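Local structure of Poly(A) ribonuclease POP2 (1UOC) at residues A[64-69]-A[281-286]. The protein degrades poly(A) RNA from the 3' end in vitro and is probably a catalytic subunit of the CCR4-NOT mRNA deadenylase, through its DEDD-type RNase D domain. Numbering follows the deposited sequence.
Sequences YHYQTM and VIYGID
Tyr283 reaches from the C-terminal loop to the helix 61-73 and sets its phenol against the backbone of Tyr66, with the nearest CA atoms, those of Tyr66 and Tyr283, still 8.6 Å apart. The side chain starts at a CB directed toward the helix; with CG anti to its own carbonyl carbon (chi1 -70°), the ring runs on in that direction. CG2 of the preceding Ile282 sits over the ring centre, 3.8 Å above its plane. Farther out the two edges part company: CE2 meets CB of His65 at 3.9 Å, while CE1 comes 4.0 Å from CB of Tyr66. Both CB atoms approach the ring obliquely. CZ also packs on CB of Tyr66, and the terminal OH stops 3.2 Å from CA of Tyr66, at the edge of that residue's ring and near its plane. With CG anti to the backbone N (chi1 161°), the Tyr66 ring itself leads away from the loop, and it is CA and CB that meet the incoming phenol. Lys183 touches both tyrosines; Glu187 of the same helix 183-193 and Ala164 also border Tyr283. Cutting the Tyr283 side chain back to an alanine would probably open a gap beside CA and CB of Tyr66 and lose the link between loop and helix. The two segments together bury 140 Å². No hydrogen bond joins them, so within this RNase domain the loop following helix 247-264 meets helix 61-73 through van der Waals packing of one long aromatic side chain, its hydroxyl resting on carbon.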
ATOM      1  N   TYR A  64      -2.754  19.092 -10.750  1.00 67.14           N
ATOM      2  CA  TYR A  64      -4.096  18.615 -11.050  1.00 67.73           C
ATOM      3  C   TYR A  64      -4.349  17.329 -10.267  1.00 66.60           C
ATOM      4  O   TYR A  64      -5.402  17.171  -9.650  1.00 65.62           O
ATOM      5  CB  TYR A  64      -4.276  18.334 -12.546  1.00 69.21           C
ATOM      6  CG  TYR A  64      -5.635  17.740 -12.842  1.00 71.26           C
ATOM      7  CD1 TYR A  64      -6.800  18.446 -12.545  1.00 72.54           C
ATOM      8  CD2 TYR A  64      -5.762  16.441 -13.334  1.00 72.59           C
ATOM      9  CE1 TYR A  64      -8.059  17.878 -12.718  1.00 73.91           C
ATOM     10  CE2 TYR A  64      -7.022  15.857 -13.513  1.00 74.49           C
ATOM     11  CZ  TYR A  64      -8.166  16.584 -13.199  1.00 74.61           C
ATOM     12  OH  TYR A  64      -9.415  16.018 -13.340  1.00 74.78           O
ATOM     13  N   HIS A  65      -3.382  16.413 -10.296  1.00 65.75           N
ATOM     14  CA  HIS A  65      -3.504  15.147  -9.576  1.00 65.64           C
ATOM     15  C   HIS A  65      -3.688  15.386  -8.080  1.00 63.04           C
ATOM     16  O   HIS A  65      -4.534  14.753  -7.440  1.00 62.81           O
ATOM     17  CB  HIS A  65      -2.266  14.268  -9.811  1.00 69.34           C
ATOM     18  CG  HIS A  65      -2.162  13.731 -11.205  1.00 73.48           C
ATOM     19  ND1 HIS A  65      -3.206  13.084 -11.831  1.00 74.66           N
ATOM     20  CD2 HIS A  65      -1.135  13.738 -12.090  1.00 75.35           C
ATOM     21  CE1 HIS A  65      -2.828  12.715 -13.043  1.00 76.47           C
ATOM     22  NE2 HIS A  65      -1.578  13.099 -13.225  1.00 77.06           N
ATOM     23  N   TYR A  66      -2.898  16.301  -7.526  1.00 59.76           N
ATOM     24  CA  TYR A  66      -2.995  16.618  -6.110  1.00 57.03           C
ATOM     25  C   TYR A  66      -4.341  17.260  -5.755  1.00 56.14           C
ATOM     26  O   TYR A  66      -4.937  16.934  -4.730  1.00 54.52           O
ATOM     27  CB  TYR A  66      -1.860  17.553  -5.688  1.00 56.31           C
ATOM     28  CG  TYR A  66      -2.158  18.258  -4.389  1.00 55.79           C
ATOM     29  CD1 TYR A  66      -2.238  17.548  -3.190  1.00 55.33           C
ATOM     30  CD2 TYR A  66      -2.479  19.612  -4.377  1.00 54.50           C
ATOM     31  CE1 TYR A  66      -2.649  18.172  -2.010  1.00 56.05           C
ATOM     32  CE2 TYR A  66      -2.884  20.244  -3.210  1.00 56.42           C
ATOM     33  CZ  TYR A  66      -2.973  19.522  -2.029  1.00 56.58           C
ATOM     34  OH  TYR A  66      -3.418  20.151  -0.885  1.00 57.34           O
ATOM     35  N   GLN A  67      -4.809  18.177  -6.597  1.00 56.07           N
ATOM     36  CA  GLN A  67      -6.082  18.853  -6.358  1.00 56.40           C
ATOM     37  C   GLN A  67      -7.268  17.915  -6.508  1.00 55.22           C
ATOM     38  O   GLN A  67      -8.281  18.066  -5.830  1.00 54.28           O
ATOM     39  CB  GLN A  67      -6.247  20.044  -7.313  1.00 59.66           C
ATOM     40  CG  GLN A  67      -5.626  21.332  -6.790  1.00 62.67           C
ATOM     41  CD  GLN A  67      -6.212  21.744  -5.451  1.00 65.64           C
ATOM     42  OE1 GLN A  67      -5.704  22.652  -4.791  1.00 68.89           O
ATOM     43  NE2 GLN A  67      -7.291  21.076  -5.043  1.00 67.26           N
ATOM     44  N   THR A  68      -7.131  16.951  -7.409  1.00 55.34           N
ATOM     45  CA  THR A  68      -8.171  15.967  -7.661  1.00 56.25           C
ATOM     46  C   THR A  68      -8.260  15.070  -6.440  1.00 57.58           C
ATOM     47  O   THR A  68      -9.341  14.672  -6.010  1.00 56.78           O
ATOM     48  CB  THR A  68      -7.818  15.089  -8.884  1.00 56.26           C
ATOM     49  OG1 THR A  68      -7.778  15.902 -10.064  1.00 56.02           O
ATOM     50  CG2 THR A  68      -8.842  13.974  -9.062  1.00 56.09           C
ATOM     51  N   MET A  69      -7.097  14.758  -5.883  1.00 59.36           N
ATOM     52  CA  MET A  69      -7.026  13.893  -4.718  1.00 60.74           C
ATOM     53  C   MET A  69      -7.522  14.592  -3.460  1.00 60.70           C
ATOM     54  O   MET A  69      -8.234  13.997  -2.657  1.00 61.45           O
ATOM     55  CB  MET A  69      -5.589  13.398  -4.528  1.00 60.27           C
ATOM     56  CG  MET A  69      -5.388  12.526  -3.297  1.00 61.16           C
ATOM     57  SD  MET A  69      -4.384  13.349  -2.060  1.00 61.66           S
ATOM     58  CE  MET A  69      -5.581  14.210  -1.124  1.00 59.30           C
ATOM     59  N   VAL A 281       9.774  10.233  -3.456  1.00 37.84           N
ATOM     60  CA  VAL A 281       9.195  10.907  -4.612  1.00 38.53           C
ATOM     61  C   VAL A 281       7.785  10.425  -4.889  1.00 40.17           C
ATOM     62  O   VAL A 281       7.557   9.240  -5.133  1.00 41.22           O
ATOM     63  CB  VAL A 281      10.066  10.700  -5.876  1.00 37.02           C
ATOM     64  CG1 VAL A 281       9.408  11.346  -7.077  1.00 31.60           C
ATOM     65  CG2 VAL A 281      11.450  11.307  -5.652  1.00 33.74           C
ATOM     66  N   ILE A 282       6.846  11.361  -4.841  1.00 42.59           N
ATOM     67  CA  ILE A 282       5.436  11.090  -5.084  1.00 44.71           C
ATOM     68  C   ILE A 282       5.051  11.561  -6.483  1.00 47.27           C
ATOM     69  O   ILE A 282       4.627  10.778  -7.338  1.00 49.71           O
ATOM     70  CB  ILE A 282       4.541  11.887  -4.121  1.00 44.86           C
ATOM     71  CG1 ILE A 282       4.909  11.593  -2.673  1.00 46.53           C
ATOM     72  CG2 ILE A 282       3.082  11.558  -4.377  1.00 47.01           C
ATOM     73  CD1 ILE A 282       4.157  12.464  -1.681  1.00 46.01           C
ATOM     74  N   TYR A 283       5.212  12.863  -6.688  1.00 49.37           N
ATOM     75  CA  TYR A 283       4.844  13.540  -7.926  1.00 50.59           C
ATOM     76  C   TYR A 283       5.947  13.837  -8.937  1.00 50.27           C
ATOM     77  O   TYR A 283       5.814  14.758  -9.741  1.00 53.62           O
ATOM     78  CB  TYR A 283       4.124  14.846  -7.574  1.00 52.80           C
ATOM     79  CG  TYR A 283       2.746  14.643  -6.974  1.00 53.40           C
ATOM     80  CD1 TYR A 283       2.420  15.155  -5.720  1.00 55.01           C
ATOM     81  CD2 TYR A 283       1.766  13.947  -7.674  1.00 55.00           C
ATOM     82  CE1 TYR A 283       1.137  14.974  -5.178  1.00 55.92           C
ATOM     83  CE2 TYR A 283       0.491  13.760  -7.152  1.00 56.11           C
ATOM     84  CZ  TYR A 283       0.178  14.275  -5.907  1.00 56.87           C
ATOM     85  OH  TYR A 283      -1.099  14.082  -5.411  1.00 58.41           O
ATOM     86  N   GLY A 284       7.023  13.065  -8.918  1.00 48.07           N
ATOM     87  CA  GLY A 284       8.094  13.310  -9.865  1.00 46.90           C
ATOM     88  C   GLY A 284       9.325  13.926  -9.227  1.00 46.09           C
ATOM     89  O   GLY A 284       9.237  14.718  -8.294  1.00 42.87           O
ATOM     90  N   ILE A 285      10.487  13.559  -9.745  1.00 48.01           N
ATOM     91  CA  ILE A 285      11.748  14.056  -9.223  1.00 48.93           C
ATOM     92  C   ILE A 285      11.868  15.559  -9.513  1.00 48.30           C
ATOM     93  O   ILE A 285      11.286  16.061 -10.475  1.00 47.71           O
ATOM     94  CB  ILE A 285      12.917  13.250  -9.864  1.00 51.66           C
ATOM     95  CG1 ILE A 285      14.040  13.047  -8.848  1.00 54.65           C
ATOM     96  CG2 ILE A 285      13.430  13.942 -11.116  1.00 51.56           C
ATOM     97  CD1 ILE A 285      14.881  11.810  -9.131  1.00 56.22           C
ATOM     98  N   ASP A 286      12.593  16.281  -8.666  1.00 47.52           N
ATOM     99  CA  ASP A 286      12.766  17.716  -8.866  1.00 46.48           C
ATOM    100  C   ASP A 286      13.328  17.950 -10.275  1.00 45.56           C
ATOM    101  O   ASP A 286      14.376  17.404 -10.630  1.00 43.35           O
ATOM    102  CB  ASP A 286      13.739  18.280  -7.831  1.00 48.76           C
ATOM    103  CG  ASP A 286      13.309  19.636  -7.307  1.00 51.45           C
ATOM    104  OD1 ASP A 286      12.491  20.301  -7.974  1.00 51.45           O
ATOM    105  OD2 ASP A 286      13.797  20.042  -6.229  1.00 55.92           O
TER